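Long-range contacts in acyl-coenzyme A oxidase acox-1.2 (Caenorhabditis elegans, PDB 5K3J), which catalyses the FAD-dependent desaturation of ascaroside-CoA side chains, the first step of their peroxisomal beta-oxidation, passing the electrons to oxygen to give hydrogen peroxide: residues K27-I32 / S607-D612; T475-L480 / F580-Y585; M486-A491 / T531-I536. All coordinates share one frame; numbering follows the deposited sequence.

Interaction 1. Residues K27-I32 / S607-D612; sequences KMAAVI and SFQISD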
loop_
_atom_site.group_PDB
_atom_site.type_symbol
_atom_site.label_atom_id
_atom_site.label_comp_id
_atom_site.label_asym_id
_atom_site.label_seq_id
_atom_site.Cartn_x
_atom_site.Cartn_y
_atom_site.Cartn_z
ATOM N N LYS A 27 -20.891 4.285 -25.726
ATOM C CA LYS A 27 -21.846 3.259 -25.330
ATOM C C LYS A 27 -21.399 2.572 -24.051
ATOM O O LYS A 27 -22.214 2.292 -23.171
ATOM C CB LYS A 27 -22.027 2.227 -26.442
ATOM C CG LYS A 27 -23.233 2.481 -27.329
ATOM C CD LYS A 27 -23.055 3.735 -28.170
ATOM C CE LYS A 27 -24.272 3.984 -29.044
ATOM N NZ LYS A 27 -24.553 2.821 -29.929
ATOM N N MET A 28 -20.102 2.295 -23.953
ATOM C CA MET A 28 -19.558 1.666 -22.757
ATOM C C MET A 28 -19.685 2.592 -21.551
ATOM O O MET A 28 -19.997 2.147 -20.447
ATOM C CB MET A 28 -18.097 1.276 -22.960
ATOM C CG MET A 28 -17.470 0.651 -21.725
ATOM S SD MET A 28 -18.086 -1.000 -21.361
ATOM C CE MET A 28 -17.102 -1.970 -22.496
ATOM N N ALA A 29 -19.447 3.880 -21.775
ATOM C CA ALA A 29 -19.567 4.880 -20.720
ATOM C C ALA A 29 -20.973 4.861 -20.135
ATOM O O ALA A 29 -21.147 4.919 -18.915
ATOM C CB ALA A 29 -19.231 6.258 -21.248
ATOM N N ALA A 30 -21.968 4.776 -21.016
ATOM C CA ALA A 30 -23.370 4.741 -20.618
ATOM C C ALA A 30 -23.659 3.562 -19.699
ATOM O O ALA A 30 -24.430 3.670 -18.744
ATOM C CB ALA A 30 -24.259 4.683 -21.850
ATOM N N VAL A 31 -23.028 2.436 -19.999
ATOM C CA VAL A 31 -23.170 1.236 -19.188
ATOM C C VAL A 31 -22.518 1.430 -17.825
ATOM O O VAL A 31 -23.130 1.171 -16.788
ATOM C CB VAL A 31 -22.540 0.016 -19.882
ATOM C CG1 VAL A 31 -22.596 -1.207 -18.980
ATOM C CG2 VAL A 31 -23.234 -0.253 -21.207
ATOM N N ILE A 32 -21.269 1.889 -17.843
ATOM C CA ILE A 32 -20.497 2.128 -16.627
ATOM C C ILE A 32 -21.231 3.044 -15.650
ATOM O O ILE A 32 -21.280 2.778 -14.449
ATOM C CB ILE A 32 -19.121 2.745 -16.958
ATOM C CG1 ILE A 32 -18.230 1.709 -17.649
ATOM C CG2 ILE A 32 -18.447 3.281 -15.699
ATOM C CD1 ILE A 32 -16.950 2.275 -18.213
ATOM N N SER A 607 -13.087 4.551 -21.772
ATOM C CA SER A 607 -14.533 4.540 -21.624
ATOM C C SER A 607 -14.997 5.173 -20.318
ATOM O O SER A 607 -16.098 5.720 -20.251
ATOM C CB SER A 607 -15.046 3.107 -21.710
ATOM O OG SER A 607 -14.681 2.518 -22.943
ATOM N N PHE A 608 -14.164 5.103 -19.282
ATOM C CA PHE A 608 -14.516 5.693 -17.993
ATOM C C PHE A 608 -14.615 7.216 -18.116
ATOM O O PHE A 608 -15.122 7.888 -17.214
ATOM C CB PHE A 608 -13.498 5.300 -16.916
ATOM C CG PHE A 608 -13.519 3.833 -16.562
ATOM C CD1 PHE A 608 -14.473 3.325 -15.700
ATOM C CD2 PHE A 608 -12.576 2.965 -17.085
ATOM C CE1 PHE A 608 -14.497 1.985 -15.373
ATOM C CE2 PHE A 608 -12.593 1.620 -16.759
ATOM C CZ PHE A 608 -13.560 1.131 -15.901
ATOM N N GLN A 609 -14.129 7.730 -19.248
ATOM C CA GLN A 609 -14.189 9.145 -19.611
ATOM C C GLN A 609 -13.797 10.058 -18.456
ATOM O O GLN A 609 -14.473 11.042 -18.160
ATOM C CB GLN A 609 -15.581 9.492 -20.152
ATOM C CG GLN A 609 -15.675 9.247 -21.654
ATOM C CD GLN A 609 -17.095 9.170 -22.175
ATOM O OE1 GLN A 609 -18.057 9.322 -21.425
ATOM N NE2 GLN A 609 -17.230 8.929 -23.475
ATOM N N ILE A 610 -12.688 9.709 -17.813
ATOM C CA ILE A 610 -12.084 10.539 -16.782
ATOM C C ILE A 610 -11.209 11.608 -17.423
ATOM O O ILE A 610 -10.212 11.292 -18.072
ATOM C CB ILE A 610 -11.235 9.699 -15.814
ATOM C CG1 ILE A 610 -12.060 8.532 -15.256
ATOM C CG2 ILE A 610 -10.683 10.566 -14.696
ATOM C CD1 ILE A 610 -11.250 7.526 -14.450
ATOM N N SER A 611 -11.585 12.870 -17.246
ATOM C CA SER A 611 -10.830 13.979 -17.816
ATOM C C SER A 611 -9.440 14.067 -17.187
ATOM O O SER A 611 -9.203 13.508 -16.113
ATOM C CB SER A 611 -11.587 15.292 -17.618
ATOM O OG SER A 611 -11.649 15.641 -16.244
ATOM N N ASP A 612 -8.522 14.753 -17.861
ATOM C CA ASP A 612 -7.195 14.986 -17.302
ATOM C C ASP A 612 -7.301 15.763 -15.995
ATOM O O ASP A 612 -6.501 15.565 -15.077
ATOM C CB ASP A 612 -6.306 15.748 -18.288
ATOM C CG ASP A 612 -5.757 14.863 -19.392
ATOM O OD1 ASP A 612 -5.880 13.625 -19.289
ATOM O OD2 ASP A 612 -5.190 15.415 -20.363
#

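Interaction 2. Residues T475-L480 / F580-Y585; sequences TDLTSL and FTQLDY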
loop_
_atom_site.group_PDB
_atom_site.type_symbol
_atom_site.label_atom_id
_atom_site.label_comp_id
_atom_site.label_asym_id
_atom_site.label_seq_id
_atom_site.Cartn_x
_atom_site.Cartn_y
_atom_site.Cartn_z
ATOM N N THR A 475 -20.404 -30.813 -10.752
ATOM C CA THR A 475 -19.767 -29.550 -11.120
ATOM C C THR A 475 -18.977 -29.608 -12.436
ATOM O O THR A 475 -18.153 -30.497 -12.638
ATOM C CB THR A 475 -18.805 -29.080 -10.005
ATOM O OG1 THR A 475 -18.082 -30.208 -9.497
ATOM C CG2 THR A 475 -19.567 -28.428 -8.859
ATOM N N ASP A 476 -19.233 -28.655 -13.328
ATOM C CA ASP A 476 -18.358 -28.420 -14.478
ATOM C C ASP A 476 -18.393 -26.948 -14.867
ATOM O O ASP A 476 -19.059 -26.148 -14.216
ATOM C CB ASP A 476 -18.737 -29.314 -15.677
ATOM C CG ASP A 476 -20.153 -29.061 -16.209
ATOM O OD1 ASP A 476 -20.578 -27.891 -16.344
ATOM O OD2 ASP A 476 -20.845 -30.057 -16.514
ATOM N N LEU A 477 -17.671 -26.598 -15.927
ATOM C CA LEU A 477 -17.707 -25.238 -16.458
ATOM C C LEU A 477 -18.306 -25.232 -17.857
ATOM O O LEU A 477 -19.526 -25.269 -18.020
ATOM C CB LEU A 477 -16.312 -24.590 -16.493
ATOM C CG LEU A 477 -15.008 -25.276 -16.069
ATOM C CD1 LEU A 477 -14.981 -25.599 -14.570
ATOM C CD2 LEU A 477 -14.693 -26.511 -16.924
ATOM N N THR A 478 -17.430 -25.162 -18.856
ATOM C CA THR A 478 -17.798 -25.149 -20.275
ATOM C C THR A 478 -18.630 -23.925 -20.684
ATOM O O THR A 478 -18.587 -23.518 -21.843
ATOM C CB THR A 478 -18.574 -26.431 -20.682
ATOM O OG1 THR A 478 -18.107 -27.545 -19.912
ATOM C CG2 THR A 478 -18.384 -26.725 -22.166
ATOM N N SER A 479 -19.377 -23.341 -19.748
ATOM C CA SER A 479 -20.195 -22.165 -20.050
ATOM C C SER A 479 -20.641 -21.365 -18.818
ATOM O O SER A 479 -21.806 -21.415 -18.420
ATOM C CB SER A 479 -21.433 -22.578 -20.856
ATOM O OG SER A 479 -21.087 -22.937 -22.183
ATOM N N LEU A 480 -19.700 -20.633 -18.227
ATOM C CA LEU A 480 -19.981 -19.603 -17.220
ATOM C C LEU A 480 -20.856 -20.005 -16.028
ATOM O O LEU A 480 -20.407 -19.943 -14.886
ATOM C CB LEU A 480 -20.614 -18.386 -17.899
ATOM C CG LEU A 480 -19.608 -17.353 -18.410
ATOM C CD1 LEU A 480 -20.302 -16.040 -18.725
ATOM C CD2 LEU A 480 -18.485 -17.145 -17.398
ATOM N N PHE A 580 -7.837 -31.180 -11.577
ATOM C CA PHE A 580 -6.450 -30.705 -11.621
ATOM C C PHE A 580 -6.190 -30.326 -13.072
ATOM O O PHE A 580 -5.560 -29.311 -13.374
ATOM C CB PHE A 580 -5.434 -31.754 -11.154
ATOM C CG PHE A 580 -5.019 -31.602 -9.714
ATOM C CD1 PHE A 580 -4.914 -30.347 -9.136
ATOM C CD2 PHE A 580 -4.745 -32.713 -8.936
ATOM C CE1 PHE A 580 -4.537 -30.204 -7.812
ATOM C CE2 PHE A 580 -4.369 -32.573 -7.613
ATOM C CZ PHE A 580 -4.264 -31.318 -7.054
ATOM N N THR A 581 -6.700 -31.169 -13.966
ATOM C CA THR A 581 -6.630 -30.941 -15.401
ATOM C C THR A 581 -7.556 -29.799 -15.799
ATOM O O THR A 581 -7.259 -29.038 -16.720
ATOM C CB THR A 581 -7.013 -32.207 -16.188
ATOM O OG1 THR A 581 -8.366 -32.571 -15.881
ATOM C CG2 THR A 581 -6.091 -33.357 -15.819
ATOM N N GLN A 582 -8.670 -29.679 -15.085
ATOM C CA GLN A 582 -9.599 -28.579 -15.295
ATOM C C GLN A 582 -8.990 -27.288 -14.761
ATOM O O GLN A 582 -9.298 -26.198 -15.242
ATOM C CB GLN A 582 -10.934 -28.860 -14.603
ATOM C CG GLN A 582 -12.045 -29.287 -15.548
ATOM C CD GLN A 582 -13.282 -29.766 -14.813
ATOM O OE1 GLN A 582 -13.245 -30.012 -13.607
ATOM N NE2 GLN A 582 -14.387 -29.899 -15.538
ATOM N N LEU A 583 -8.120 -27.423 -13.764
ATOM C CA LEU A 583 -7.426 -26.273 -13.194
ATOM C C LEU A 583 -6.444 -25.691 -14.204
ATOM O O LEU A 583 -6.144 -24.500 -14.176
ATOM C CB LEU A 583 -6.696 -26.664 -11.905
ATOM C CG LEU A 583 -5.942 -25.554 -11.167
ATOM C CD1 LEU A 583 -6.881 -24.417 -10.789
ATOM C CD2 LEU A 583 -5.234 -26.098 -9.934
ATOM N N ASP A 584 -5.948 -26.536 -15.102
ATOM C CA ASP A 584 -5.064 -26.073 -16.164
ATOM C C ASP A 584 -5.866 -25.450 -17.302
ATOM O O ASP A 584 -5.336 -24.654 -18.074
ATOM C CB ASP A 584 -4.196 -27.218 -16.685
ATOM C CG ASP A 584 -2.906 -27.372 -15.896
ATOM O OD1 ASP A 584 -1.920 -26.685 -16.236
ATOM O OD2 ASP A 584 -2.876 -28.175 -14.939
ATOM N N TYR A 585 -7.140 -25.815 -17.398
ATOM C CA TYR A 585 -8.046 -25.209 -18.368
ATOM C C TYR A 585 -8.346 -23.773 -17.960
ATOM O O TYR A 585 -8.127 -22.841 -18.733
ATOM C CB TYR A 585 -9.336 -26.028 -18.483
ATOM C CG TYR A 585 -10.523 -25.285 -19.062
ATOM C CD1 TYR A 585 -10.657 -25.102 -20.435
ATOM C CD2 TYR A 585 -11.524 -24.789 -18.235
ATOM C CE1 TYR A 585 -11.750 -24.432 -20.963
ATOM C CE2 TYR A 585 -12.616 -24.117 -18.755
ATOM C CZ TYR A 585 -12.725 -23.942 -20.118
ATOM O OH TYR A 585 -13.812 -23.274 -20.636
#

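Interaction 3. Residues M486-A491 / T531-I536; sequences MFENMA and TRLFII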
loop_
_atom_site.group_PDB
_atom_site.type_symbol
_atom_site.label_atom_id
_atom_site.label_comp_id
_atom_site.label_asym_id
_atom_site.label_seq_id
_atom_site.Cartn_x
_atom_site.Cartn_y
_atom_site.Cartn_z
ATOM N N MET A 486 -19.717 -23.337 -9.212
ATOM C CA MET A 486 -18.495 -23.676 -8.493
ATOM C C MET A 486 -18.268 -22.705 -7.341
ATOM O O MET A 486 -17.761 -23.089 -6.286
ATOM C CB MET A 486 -17.290 -23.669 -9.437
ATOM C CG MET A 486 -15.958 -23.948 -8.753
ATOM S SD MET A 486 -15.893 -25.565 -7.960
ATOM C CE MET A 486 -16.159 -26.640 -9.365
ATOM N N PHE A 487 -18.650 -21.447 -7.545
ATOM C CA PHE A 487 -18.524 -20.429 -6.506
ATOM C C PHE A 487 -19.653 -20.524 -5.490
ATOM O O PHE A 487 -19.558 -19.968 -4.395
ATOM C CB PHE A 487 -18.488 -19.030 -7.118
ATOM C CG PHE A 487 -17.103 -18.474 -7.269
ATOM C CD1 PHE A 487 -16.470 -17.851 -6.205
ATOM C CD2 PHE A 487 -16.433 -18.579 -8.475
ATOM C CE1 PHE A 487 -15.193 -17.341 -6.344
ATOM C CE2 PHE A 487 -15.157 -18.072 -8.620
ATOM C CZ PHE A 487 -14.537 -17.451 -7.553
ATOM N N GLU A 488 -20.727 -21.217 -5.859
ATOM C CA GLU A 488 -21.784 -21.536 -4.909
ATOM C C GLU A 488 -21.256 -22.559 -3.931
ATOM O O GLU A 488 -21.485 -22.461 -2.726
ATOM C CB GLU A 488 -23.025 -22.068 -5.612
ATOM C CG GLU A 488 -23.853 -20.998 -6.282
ATOM C CD GLU A 488 -25.137 -21.559 -6.839
ATOM O OE1 GLU A 488 -25.346 -22.782 -6.688
ATOM O OE2 GLU A 488 -25.932 -20.793 -7.424
ATOM N N ASN A 489 -20.537 -23.542 -4.466
ATOM C CA ASN A 489 -19.692 -24.398 -3.648
ATOM C C ASN A 489 -18.536 -23.542 -3.130
ATOM O O ASN A 489 -18.564 -22.319 -3.276
ATOM C CB ASN A 489 -19.186 -25.603 -4.444
ATOM C CG ASN A 489 -20.297 -26.308 -5.207
ATOM O OD1 ASN A 489 -21.101 -27.041 -4.628
ATOM N ND2 ASN A 489 -20.340 -26.093 -6.516
ATOM N N MET A 490 -17.524 -24.164 -2.531
ATOM C CA MET A 490 -16.469 -23.422 -1.826
ATOM C C MET A 490 -17.071 -22.547 -0.730
ATOM O O MET A 490 -16.816 -22.748 0.456
ATOM C CB MET A 490 -15.650 -22.541 -2.779
ATOM C CG MET A 490 -14.972 -23.252 -3.922
ATOM S SD MET A 490 -13.914 -22.100 -4.826
ATOM C CE MET A 490 -15.118 -21.118 -5.708
ATOM N N ALA A 491 -17.855 -21.558 -1.155
ATOM C CA ALA A 491 -18.615 -20.697 -0.255
ATOM C C ALA A 491 -19.460 -21.519 0.712
ATOM O O ALA A 491 -19.209 -21.520 1.917
ATOM C CB ALA A 491 -19.501 -19.753 -1.054
ATOM N N THR A 531 -19.048 -13.062 -0.647
ATOM C CA THR A 531 -19.143 -11.795 -1.378
ATOM C C THR A 531 -18.489 -11.849 -2.748
ATOM O O THR A 531 -18.871 -11.107 -3.652
ATOM C CB THR A 531 -18.493 -10.629 -0.614
ATOM O OG1 THR A 531 -17.098 -10.559 -0.936
ATOM C CG2 THR A 531 -18.668 -10.797 0.869
ATOM N N ARG A 532 -17.481 -12.698 -2.893
ATOM C CA ARG A 532 -16.833 -12.844 -4.183
ATOM C C ARG A 532 -17.796 -13.521 -5.140
ATOM O O ARG A 532 -17.820 -13.221 -6.333
ATOM C CB ARG A 532 -15.532 -13.636 -4.066
ATOM C CG ARG A 532 -14.393 -12.854 -3.431
ATOM C CD ARG A 532 -13.133 -12.942 -4.268
ATOM N NE ARG A 532 -12.030 -13.543 -3.528
ATOM C CZ ARG A 532 -10.825 -13.760 -4.041
ATOM N NH1 ARG A 532 -10.567 -13.423 -5.298
ATOM N NH2 ARG A 532 -9.873 -14.314 -3.300
ATOM N N LEU A 533 -18.594 -14.436 -4.602
ATOM C CA LEU A 533 -19.658 -15.067 -5.368
ATOM C C LEU A 533 -20.648 -14.014 -5.844
ATOM O O LEU A 533 -21.064 -14.024 -7.002
ATOM C CB LEU A 533 -20.369 -16.136 -4.533
ATOM C CG LEU A 533 -21.745 -16.622 -5.000
ATOM C CD1 LEU A 533 -21.698 -17.206 -6.408
ATOM C CD2 LEU A 533 -22.308 -17.644 -4.024
ATOM N N PHE A 534 -21.012 -13.101 -4.948
ATOM C CA PHE A 534 -21.994 -12.068 -5.263
ATOM C C PHE A 534 -21.499 -11.106 -6.337
ATOM O O PHE A 534 -22.244 -10.756 -7.250
ATOM C CB PHE A 534 -22.366 -11.282 -4.005
ATOM C CG PHE A 534 -23.440 -10.257 -4.231
ATOM C CD1 PHE A 534 -24.777 -10.592 -4.096
ATOM C CD2 PHE A 534 -23.112 -8.956 -4.583
ATOM C CE1 PHE A 534 -25.767 -9.652 -4.309
ATOM C CE2 PHE A 534 -24.093 -8.014 -4.796
ATOM C CZ PHE A 534 -25.427 -8.363 -4.659
ATOM N N ILE A 535 -20.250 -10.668 -6.204
ATOM C CA ILE A 535 -19.634 -9.764 -7.173
ATOM C C ILE A 535 -19.720 -10.348 -8.581
ATOM O O ILE A 535 -20.011 -9.639 -9.546
ATOM C CB ILE A 535 -18.159 -9.476 -6.814
ATOM C CG1 ILE A 535 -18.077 -8.696 -5.500
ATOM C CG2 ILE A 535 -17.471 -8.696 -7.924
ATOM C CD1 ILE A 535 -16.706 -8.706 -4.859
ATOM N N ILE A 536 -19.488 -11.653 -8.681
ATOM C CA ILE A 536 -19.563 -12.368 -9.949
ATOM C C ILE A 536 -20.983 -12.374 -10.521
ATOM O O ILE A 536 -21.185 -12.048 -11.693
ATOM C CB ILE A 536 -19.072 -13.815 -9.783
ATOM C CG1 ILE A 536 -17.581 -13.822 -9.446
ATOM C CG2 ILE A 536 -19.334 -14.620 -11.044
ATOM C CD1 ILE A 536 -17.014 -15.201 -9.231
#

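Interaction 1. Residues K27-I32 / S607-D612
Buried, mainly apolar packing without a hydrogen bond between the segments joins Met28, Ala29 and Ile32 on helix 25-32 to Ser607, Phe608 and Gln609, in the loop that leaves helix 601-606. It brings the N-terminal region of the acyl-CoA oxidase chain against its C-terminal helical region, across 575 residues of sequence. The backbones come closest where Ala29 CA lies 5.1 Å from Ser607 CA, a spacing consistent with the small side chain of Ala29. That methyl touches two oxygens, Ala29 CB lying 3.3 Å from both Ser607 O and Gln609 OE1. One helical turn further on, Ile32 reaches over a face of the Phe608 ring: its CD1 stands 4.0 Å from the ring centroid, 23° off the normal and displaced toward the rim, a CH-pi contact. Phe608 CG lies anti to its own carbonyl carbon (chi1 -68°), which brings the ring back toward the helix although its CB points away from it. At the other end Met28 CG meets Ser607 CB at 3.5 Å, and the bent Met28 chain then runs on toward helix 549-569. Phe608 O bonds to Tyr33 OH. The Phe608 ring also meets Tyr350, and the side chain touches Ile353 of helix 343-363 and Ala305 of helix 287-315; it is about 12 Å from that of Glu299, which is important for substrate specificity. With an alanine here the Ile32 methyl is likely to lose its aromatic face, and a gap would probably open toward helices 287-315 and 343-363. With no hydrogen bond between the segments, van der Waals and CH-pi contacts join them, while Ser607 OG and Gln609 OE1 bond to Ser603 O and Arg43 NE.

Interaction 2. Residues T475-L480 / F580-Y585
Thr478, which approaches Tyr585 across this contact, accepts at its backbone O the shortest sound polar bond here, from Ser479 OG at 2.6 Å. The donor stands above the carbonyl plane, 39° out of it, with a C=O...OG angle of 99°, so it is not aimed along a lone pair; joining adjacent residues, the bond is local to the loop. Between the segments there is no hydrogen bond, and the meeting is centred on Leu477. Leu477 CD2 lies 3.7 Å from Tyr585 CE2 and equally near Gln582 NE2, while Leu477 CG lies 3.8 Å from Tyr585 CE2. The leucine approaches the tyrosine ring obliquely; Leu477 and each of these side chains slide past one another, pointing in opposite directions. Tyr585 CG is anti to its backbone N (chi1 160°), which directs the ring toward the loop and brings its OH to 4.4 Å from Thr478 CA.

In the C-terminal helical region of this acyl-CoA oxidase, the contact sets the loop leading into helix 481-507 against the beginning of helix 581-597. Gln582 and Tyr585, three residues apart on that helix, present neighbouring side chains to the same leucine. Tyr483, near the start of helix 481-507, touches both Leu477 and Tyr585 and packs alongside them. The extended Gln582 chain brings its NE2 to 4.4 Å from Asp476 CA, a loose packing contact. Thr475 OG1 is hydrogen-bonded to Phe577 O, a second link between this loop and the approach to helix 581-597. Phe580, at the beginning of the second segment, packs against Glu576 of the second subunit.

Interaction 3. Residues M486-A491 / T531-I536
Two antiparallel helices of the C-terminal helical region of the acyl-CoA oxidase fold pack here through Phe487, which helix 481-507 presents to Leu533 and Ile536 of helix 520-543. The short segments run at 166° to each other, and their axes approach to 9.3 Å, as expected of neighbouring antiparallel helices. Phe487 and Leu533 mark the closest point of the backbones, 5.6 Å from CA to CA.

Ile536 makes a directional contact. Its CG1 lies anti to the carbonyl carbon (chi1 -66°) and carries CD1 over the centre of the Phe487 ring, 3.5 Å from the centroid and only 14° off the normal: a CH-pi contact; the two side chains cross at about a right angle. Met490 CE lies over the opposite face, nearer the rim, though the backbone around it is less certain. Leu533 packs at the root of the phenylalanine: its CD1 is 3.8 Å from Phe487 CB, and its CD2 reaches the backbone, 3.6 Å from Phe487 O.

Arg532 adds only its aliphatic root, near the ring. Its guanidinium group turns to salt bridges with Glu566 and Asp569, the latter a residue of the ATP pocket, and its side chain comes within about 5 Å of a bound ATP. The helix pair thus reaches the nucleotide site while its own interface stays apolar. On one flank Leu533 CD2 lies 4.0 Å from Glu488 CA, and toward the nucleotide Arg532 CB lies 4.4 Å from Phe487 CE1.

Overall arrangement
Interactions 2 and 3 are direct neighbours, with centres about 15 Å apart. They touch where Thr475 CG2 lies 3.4 Å from Asn489 ND2 and Thr475 CB lies 3.7 Å from Met486 CE, so the loop before helix 481-507 packs back on that same helix. Interaction 1 stands apart, its nearest atoms about 13 Å from interaction 3 and about 15 Å from interaction 2. Helix 549-569 nevertheless touches all three, and helix 343-363 touches interactions 1 and 3. The Arg532 side chain of interaction 3 is about 5 Å from a bound ATP, the Phe608 side chain of interaction 1 is about 12 Å from that of Glu299, and interaction 2 lies away from the known sites.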